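Long-range contacts in GDP-L-fucose synthase (Campylobacter jejuni subsp. jejuni serotype O:2, PDB 7M13), which probably makes GDP-D-glycero-L-gluco-heptose for the capsular polysaccharides, as an NADPH-dependent enzyme of the epimerase/dehydratase family: residues A81-E86 with A137-A142; T67-C72 with Y85-I90. One frame throughout, in Å; residues are numbered along the deposited sequence.

Contact 1 of 2, residues A81-E86 with A137-A142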
loop_
_atom_site.group_PDB
_atom_site.type_symbol
_atom_site.label_atom_id
_atom_site.label_comp_id
_atom_site.label_asym_id
_atom_site.label_seq_id
_atom_site.Cartn_x
_atom_site.Cartn_y
_atom_site.Cartn_z
ATOM N N ALA B 81 5.564 -8.445 9.276
ATOM C CA ALA B 81 6.218 -8.221 7.965
ATOM C C ALA B 81 5.621 -9.163 6.928
ATOM O O ALA B 81 5.401 -8.749 5.784
ATOM C CB ALA B 81 7.711 -8.471 8.065
ATOM N N ASP B 82 5.443 -10.439 7.264
ATOM C CA ASP B 82 4.943 -11.435 6.307
ATOM C C ASP B 82 3.572 -10.997 5.803
ATOM O O ASP B 82 3.300 -11.190 4.618
ATOM C CB ASP B 82 4.941 -12.825 6.929
ATOM C CG ASP B 82 6.267 -13.300 7.494
ATOM O OD1 ASP B 82 7.333 -12.762 7.070
ATOM O OD2 ASP B 82 6.218 -14.222 8.382
ATOM N N PHE B 83 2.730 -10.460 6.671
ATOM C CA PHE B 83 1.357 -10.104 6.258
ATOM C C PHE B 83 1.391 -9.099 5.110
ATOM O O PHE B 83 0.515 -9.118 4.225
ATOM C CB PHE B 83 0.526 -9.500 7.384
ATOM C CG PHE B 83 0.236 -10.453 8.495
ATOM C CD1 PHE B 83 0.276 -9.988 9.777
ATOM C CD2 PHE B 83 -0.089 -11.770 8.255
ATOM C CE1 PHE B 83 0.034 -10.838 10.836
ATOM C CE2 PHE B 83 -0.311 -12.629 9.324
ATOM C CZ PHE B 83 -0.267 -12.147 10.596
ATOM N N ILE B 84 2.305 -8.142 5.187
ATOM C CA ILE B 84 2.338 -7.089 4.150
ATOM C C ILE B 84 3.166 -7.595 2.968
ATOM O O ILE B 84 2.679 -7.517 1.820
ATOM C CB ILE B 84 2.759 -5.707 4.680
ATOM C CG1 ILE B 84 2.750 -4.692 3.524
ATOM C CG2 ILE B 84 4.076 -5.687 5.446
ATOM C CD1 ILE B 84 2.728 -3.273 3.968
ATOM N N TYR B 85 4.348 -8.172 3.171
ATOM C CA TYR B 85 5.143 -8.628 2.009
ATOM C C TYR B 85 4.402 -9.703 1.194
ATOM O O TYR B 85 4.310 -9.581 -0.039
ATOM C CB TYR B 85 6.523 -9.095 2.456
ATOM C CG TYR B 85 7.324 -9.697 1.334
ATOM C CD1 TYR B 85 7.836 -8.910 0.316
ATOM C CD2 TYR B 85 7.483 -11.051 1.212
ATOM C CE1 TYR B 85 8.541 -9.443 -0.754
ATOM C CE2 TYR B 85 8.176 -11.612 0.152
ATOM C CZ TYR B 85 8.719 -10.805 -0.837
ATOM O OH TYR B 85 9.383 -11.364 -1.897
ATOM N N GLU B 86 4.014 -10.787 1.832
ATOM C CA GLU B 86 3.502 -11.960 1.099
ATOM C C GLU B 86 2.240 -11.551 0.350
ATOM O O GLU B 86 2.064 -11.921 -0.817
ATOM C CB GLU B 86 3.326 -13.148 2.037
ATOM C CG GLU B 86 4.667 -13.689 2.482
ATOM C CD GLU B 86 4.626 -15.013 3.207
ATOM O OE1 GLU B 86 3.698 -15.816 2.935
ATOM O OE2 GLU B 86 5.544 -15.237 4.047
ATOM N N ALA B 137 -3.773 -5.770 13.027
ATOM C CA ALA B 137 -4.002 -6.073 11.598
ATOM C C ALA B 137 -3.506 -4.909 10.740
ATOM O O ALA B 137 -3.877 -4.813 9.569
ATOM C CB ALA B 137 -5.456 -6.382 11.363
ATOM N N TYR B 138 -2.657 -4.052 11.286
ATOM C CA TYR B 138 -2.248 -2.807 10.584
ATOM C C TYR B 138 -1.586 -3.132 9.247
ATOM O O TYR B 138 -1.895 -2.528 8.194
ATOM C CB TYR B 138 -1.291 -2.061 11.511
ATOM C CG TYR B 138 -0.685 -0.767 11.021
ATOM C CD1 TYR B 138 -1.403 0.426 10.965
ATOM C CD2 TYR B 138 0.647 -0.731 10.632
ATOM C CE1 TYR B 138 -0.806 1.616 10.570
ATOM C CE2 TYR B 138 1.260 0.455 10.259
ATOM C CZ TYR B 138 0.531 1.624 10.215
ATOM O OH TYR B 138 1.157 2.784 9.843
ATOM N N SER B 139 -0.606 -4.014 9.261
ATOM C CA SER B 139 0.157 -4.340 8.043
ATOM C C SER B 139 -0.678 -5.163 7.067
ATOM O O SER B 139 -0.585 -4.939 5.843
ATOM C CB SER B 139 1.464 -4.949 8.382
ATOM O OG SER B 139 1.319 -6.248 8.915
ATOM N N PHE B 140 -1.514 -6.054 7.565
ATOM C CA PHE B 140 -2.431 -6.850 6.719
ATOM C C PHE B 140 -3.455 -5.929 6.065
ATOM O O PHE B 140 -3.678 -6.023 4.846
ATOM C CB PHE B 140 -3.093 -7.895 7.606
ATOM C CG PHE B 140 -4.112 -8.733 6.895
ATOM C CD1 PHE B 140 -3.757 -9.870 6.203
ATOM C CD2 PHE B 140 -5.444 -8.381 6.949
ATOM C CE1 PHE B 140 -4.720 -10.630 5.557
ATOM C CE2 PHE B 140 -6.395 -9.156 6.315
ATOM C CZ PHE B 140 -6.030 -10.262 5.617
ATOM N N GLY B 141 -4.060 -5.035 6.847
ATOM C CA GLY B 141 -5.047 -4.082 6.307
ATOM C C GLY B 141 -4.407 -3.203 5.258
ATOM O O GLY B 141 -5.047 -2.920 4.247
ATOM N N ALA B 142 -3.179 -2.736 5.489
ATOM C CA ALA B 142 -2.468 -1.901 4.494
ATOM C C ALA B 142 -2.288 -2.713 3.213
ATOM O O ALA B 142 -2.472 -2.144 2.110
ATOM C CB ALA B 142 -1.167 -1.384 5.051
#
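At the edge of the F83 ring, in its plane, lies S139 OG, while F83 CB sits at the edge of the F140 ring. The rings do not stack: the nearest approach of the two residues is F83 CB to F140 CB, 4.0 Å. F83 starts toward the partner helix but has CG anti to its carbonyl carbon (chi1 -66°), which carries the ring off to the loop that holds N76. S139 OG, 3.7 Å from F83 CB, is hydrogen-bonded to R80 O. The helix segments run nearly parallel, 9° apart, with axes 7.7 Å from each other, and helices 80-100 and 138-158 both reach the second subunit, as in the four-helix dimer interfaces of extended short-chain dehydrogenases. F140 and K144 occupy the places of the tyrosine and lysine of the family's YxxxK motif; the position of F140 is the predicted proton donor/acceptor, but its phenyl ring, touching the NADP, carries no hydroxyl. I84 lies against the other end of S139, with I84 CB 3.6 Å from S139 O, and I84 CD1 comes loosely to 4.5 Å from A142 CB.

Contact 2 of 2, residues T67-C72 with Y85-I90. With NAP (NADP nicotinamide-adenine-dinucleotide phosphate), chain E.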
loop_
_atom_site.group_PDB
_atom_site.type_symbol
_atom_site.label_atom_id
_atom_site.label_comp_id
_atom_site.label_asym_id
_atom_site.label_seq_id
_atom_site.Cartn_x
_atom_site.Cartn_y
_atom_site.Cartn_z
ATOM N N THR B 67 -8.226 -15.686 -4.423
ATOM C CA THR B 67 -8.598 -15.958 -3.013
ATOM C C THR B 67 -7.377 -16.220 -2.138
ATOM O O THR B 67 -7.540 -16.216 -0.919
ATOM C CB THR B 67 -9.596 -17.121 -2.845
ATOM O OG1 THR B 67 -8.898 -18.378 -2.797
ATOM C CG2 THR B 67 -10.650 -17.135 -3.918
ATOM N N ALA B 68 -6.196 -16.420 -2.715
ATOM C CA ALA B 68 -5.010 -16.809 -1.950
ATOM C C ALA B 68 -4.572 -15.676 -1.016
ATOM O O ALA B 68 -4.572 -14.513 -1.431
ATOM C CB ALA B 68 -3.911 -17.153 -2.896
ATOM N N VAL B 69 -4.216 -16.026 0.196
ATOM C CA VAL B 69 -3.868 -15.043 1.248
ATOM C C VAL B 69 -3.002 -15.725 2.303
ATOM O O VAL B 69 -3.132 -16.937 2.500
ATOM C CB VAL B 69 -5.133 -14.414 1.851
ATOM C CG1 VAL B 69 -5.881 -15.394 2.762
ATOM C CG2 VAL B 69 -4.802 -13.141 2.586
ATOM N N LEU B 70 -2.147 -14.933 2.957
ATOM C CA LEU B 70 -1.620 -15.226 4.296
ATOM C C LEU B 70 -2.514 -14.510 5.283
ATOM O O LEU B 70 -2.477 -13.298 5.404
ATOM C CB LEU B 70 -0.181 -14.738 4.426
ATOM C CG LEU B 70 0.369 -14.831 5.842
ATOM C CD1 LEU B 70 0.349 -16.256 6.348
ATOM C CD2 LEU B 70 1.773 -14.257 5.908
ATOM N N PRO B 71 -3.420 -15.232 5.971
ATOM C CA PRO B 71 -4.393 -14.571 6.822
ATOM C C PRO B 71 -3.798 -14.078 8.142
ATOM O O PRO B 71 -2.846 -14.638 8.587
ATOM C CB PRO B 71 -5.386 -15.692 7.149
ATOM C CG PRO B 71 -4.596 -16.954 7.013
ATOM C CD PRO B 71 -3.540 -16.699 5.952
ATOM N N CYS B 72 -4.384 -13.023 8.700
ATOM C CA CYS B 72 -3.988 -12.407 9.978
ATOM C C CYS B 72 -4.969 -12.868 11.056
ATOM O O CYS B 72 -6.168 -12.539 10.948
ATOM C CB CYS B 72 -4.011 -10.895 9.834
ATOM S SG CYS B 72 -3.470 -10.017 11.315
ATOM N N TYR B 85 4.348 -8.172 3.171
ATOM C CA TYR B 85 5.143 -8.628 2.009
ATOM C C TYR B 85 4.402 -9.703 1.194
ATOM O O TYR B 85 4.310 -9.581 -0.039
ATOM C CB TYR B 85 6.523 -9.095 2.456
ATOM C CG TYR B 85 7.324 -9.697 1.334
ATOM C CD1 TYR B 85 7.836 -8.910 0.316
ATOM C CD2 TYR B 85 7.483 -11.051 1.212
ATOM C CE1 TYR B 85 8.541 -9.443 -0.754
ATOM C CE2 TYR B 85 8.176 -11.612 0.152
ATOM C CZ TYR B 85 8.719 -10.805 -0.837
ATOM O OH TYR B 85 9.383 -11.364 -1.897
ATOM N N GLU B 86 4.014 -10.787 1.832
ATOM C CA GLU B 86 3.502 -11.960 1.099
ATOM C C GLU B 86 2.240 -11.551 0.350
ATOM O O GLU B 86 2.064 -11.921 -0.817
ATOM C CB GLU B 86 3.326 -13.148 2.037
ATOM C CG GLU B 86 4.667 -13.689 2.482
ATOM C CD GLU B 86 4.626 -15.013 3.207
ATOM O OE1 GLU B 86 3.698 -15.816 2.935
ATOM O OE2 GLU B 86 5.544 -15.237 4.047
ATOM N N ASN B 87 1.339 -10.826 1.033
ATOM C CA ASN B 87 0.044 -10.479 0.409
ATOM C C ASN B 87 0.268 -9.449 -0.693
ATOM O O ASN B 87 -0.359 -9.556 -1.732
ATOM C CB ASN B 87 -0.989 -10.069 1.458
ATOM C CG ASN B 87 -1.395 -11.284 2.281
ATOM O OD1 ASN B 87 -1.790 -12.324 1.713
ATOM N ND2 ASN B 87 -1.338 -11.171 3.591
ATOM N N LEU B 88 1.151 -8.470 -0.483
ATOM C CA LEU B 88 1.460 -7.559 -1.621
ATOM C C LEU B 88 2.015 -8.358 -2.798
ATOM O O LEU B 88 1.675 -8.053 -3.936
ATOM C CB LEU B 88 2.440 -6.451 -1.204
ATOM C CG LEU B 88 1.909 -5.374 -0.279
ATOM C CD1 LEU B 88 3.020 -4.402 0.065
ATOM C CD2 LEU B 88 0.722 -4.638 -0.877
ATOM N N MET B 89 2.918 -9.317 -2.575
ATOM C CA MET B 89 3.500 -10.069 -3.698
ATOM C C MET B 89 2.407 -10.891 -4.414
ATOM O O MET B 89 2.369 -10.858 -5.655
ATOM C CB MET B 89 4.655 -10.973 -3.290
ATOM C CG MET B 89 5.917 -10.202 -2.799
ATOM S SD MET B 89 6.606 -9.100 -4.044
ATOM C CE MET B 89 6.873 -10.273 -5.360
ATOM N N ILE B 90 1.562 -11.578 -3.676
ATOM C CA ILE B 90 0.474 -12.376 -4.284
ATOM C C ILE B 90 -0.383 -11.447 -5.147
ATOM O O ILE B 90 -0.675 -11.731 -6.310
ATOM C CB ILE B 90 -0.323 -13.113 -3.208
ATOM C CG1 ILE B 90 0.534 -14.200 -2.556
ATOM C CG2 ILE B 90 -1.581 -13.687 -3.846
ATOM C CD1 ILE B 90 -0.084 -14.778 -1.317
HETATM P PA NAP E . -7.860 -19.400 3.304
HETATM O O1A NAP E . -6.950 -18.893 4.382
HETATM O O2A NAP E . -8.880 -20.441 3.696
HETATM O O5B NAP E . -7.060 -20.011 2.099
HETATM C C5B NAP E . -5.969 -19.302 1.513
HETATM C C4B NAP E . -5.390 -20.195 0.461
HETATM O O4B NAP E . -4.345 -19.446 -0.203
HETATM C C3B NAP E . -4.740 -21.487 0.998
HETATM O O3B NAP E . -5.291 -22.613 0.324
HETATM C C2B NAP E . -3.253 -21.271 0.743
HETATM O O2B NAP E . -2.555 -22.460 0.370
HETATM C C1B NAP E . -3.273 -20.329 -0.455
HETATM N N9A NAP E . -2.041 -19.575 -0.556
HETATM C C8A NAP E . -1.508 -18.709 0.349
HETATM N N7A NAP E . -0.317 -18.268 0.027
HETATM C C5A NAP E . -0.040 -18.896 -1.169
HETATM C C6A NAP E . 1.083 -18.853 -2.013
HETATM N N6A NAP E . 2.195 -18.157 -1.749
HETATM N N1A NAP E . 1.035 -19.616 -3.128
HETATM C C2A NAP E . -0.065 -20.339 -3.377
HETATM N N3A NAP E . -1.175 -20.460 -2.647
HETATM C C4A NAP E . -1.090 -19.710 -1.541
HETATM O O3 NAP E . -8.615 -18.152 2.651
HETATM P PN NAP E . -10.120 -17.700 2.846
HETATM O O1N NAP E . -10.410 -17.670 4.297
HETATM O O2N NAP E . -10.937 -18.536 1.944
HETATM O O5D NAP E . -10.045 -16.193 2.285
HETATM C C5D NAP E . -10.319 -15.914 0.931
HETATM C C4D NAP E . -10.210 -14.428 0.738
HETATM O O4D NAP E . -11.222 -13.754 1.534
HETATM C C3D NAP E . -8.861 -13.820 1.146
HETATM O O3D NAP E . -8.511 -12.731 0.280
HETATM C C2D NAP E . -9.157 -13.350 2.542
HETATM O O2D NAP E . -8.248 -12.362 3.019
HETATM C C1D NAP E . -10.570 -12.823 2.396
HETATM N N1N NAP E . -11.247 -12.743 3.709
HETATM C C2N NAP E . -11.474 -13.855 4.471
HETATM C C3N NAP E . -12.014 -13.745 5.707
HETATM C C7N NAP E . -12.271 -14.919 6.584
HETATM O O7N NAP E . -12.929 -14.754 7.632
HETATM N N7N NAP E . -11.790 -16.099 6.202
HETATM C C4N NAP E . -12.420 -12.448 6.210
HETATM C C5N NAP E . -12.190 -11.321 5.335
HETATM C C6N NAP E . -11.575 -11.482 4.205
HETATM P P2B NAP E . -2.104 -23.530 1.497
HETATM O O1X NAP E . -3.381 -24.245 1.840
HETATM O O2X NAP E . -1.458 -22.829 2.609
HETATM O O3X NAP E . -1.091 -24.423 0.756
HETATM O O HOH W 1 -2.850 -12.280 -0.940
#
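The carboxamide of N87 clasps the backbone of L70 at two points. N87 OD1 accepts a hydrogen bond from L70 N at 2.9 Å. N87 ND2 donates one to L70 O at 3.0 Å, and both bonds are nearly straight. Both acceptors are met on a lone pair in the carbonyl plane, and L70 O lies almost in the amide plane of N87, so the pairing fixes which way the amide is flipped. N87 has CG anti to its carbonyl carbon (chi1 -70°), which points the carboxamide at L70. Each amide atom has a second partner: OD1 accepts a hydrogen bond from a water that also donates to A68 O, and ND2 bonds F83 O one turn back on the helix. Four bonds thus hold the group. V69 CG2 presses on N87 OD1 at 3.2 Å, while V69 CB and CG1 rest on the ribose beside the nicotinamide. V69 N makes a weak hydrogen bond, 3.4 Å, to O4B of the adenosine ribose. The OG1 of T67 is bonded to A14 O. Beyond these polar links, L70 CD2 touches E86 OE1 at 3.9 Å, the two side chains crossing obliquely, and I90 CG2 meets A68 while I90 CD1 reaches N7A of the adenine at 3.7 Å. In this protein N87 ties the loop to helix 80-100; a dinucleotide lying at the loop after a parallel strand, here 63-66, is characteristic of the Rossmann fold.

In the fold
Both contacts are buried and share helix 80-100, their ranges overlapping at Y85 and E86, but they use it differently. Contact 1 sets the helix against the parallel helix 138-158 through apolar atoms and one serine, near the dimer interface. Contact 2 ties the next turn to the loop 67-72 by amide and backbone bonds, and has a water bridging its two sides and the cofactor alongside; L70 and E86 there are partly exposed. The two meet where the F83 ring packs on P71 and C72, and where F140 CE1 comes within 3.5 Å of L70 O. The cofactor touches both: F140 in contact 1, and T67 to V69 and I90 in contact 2.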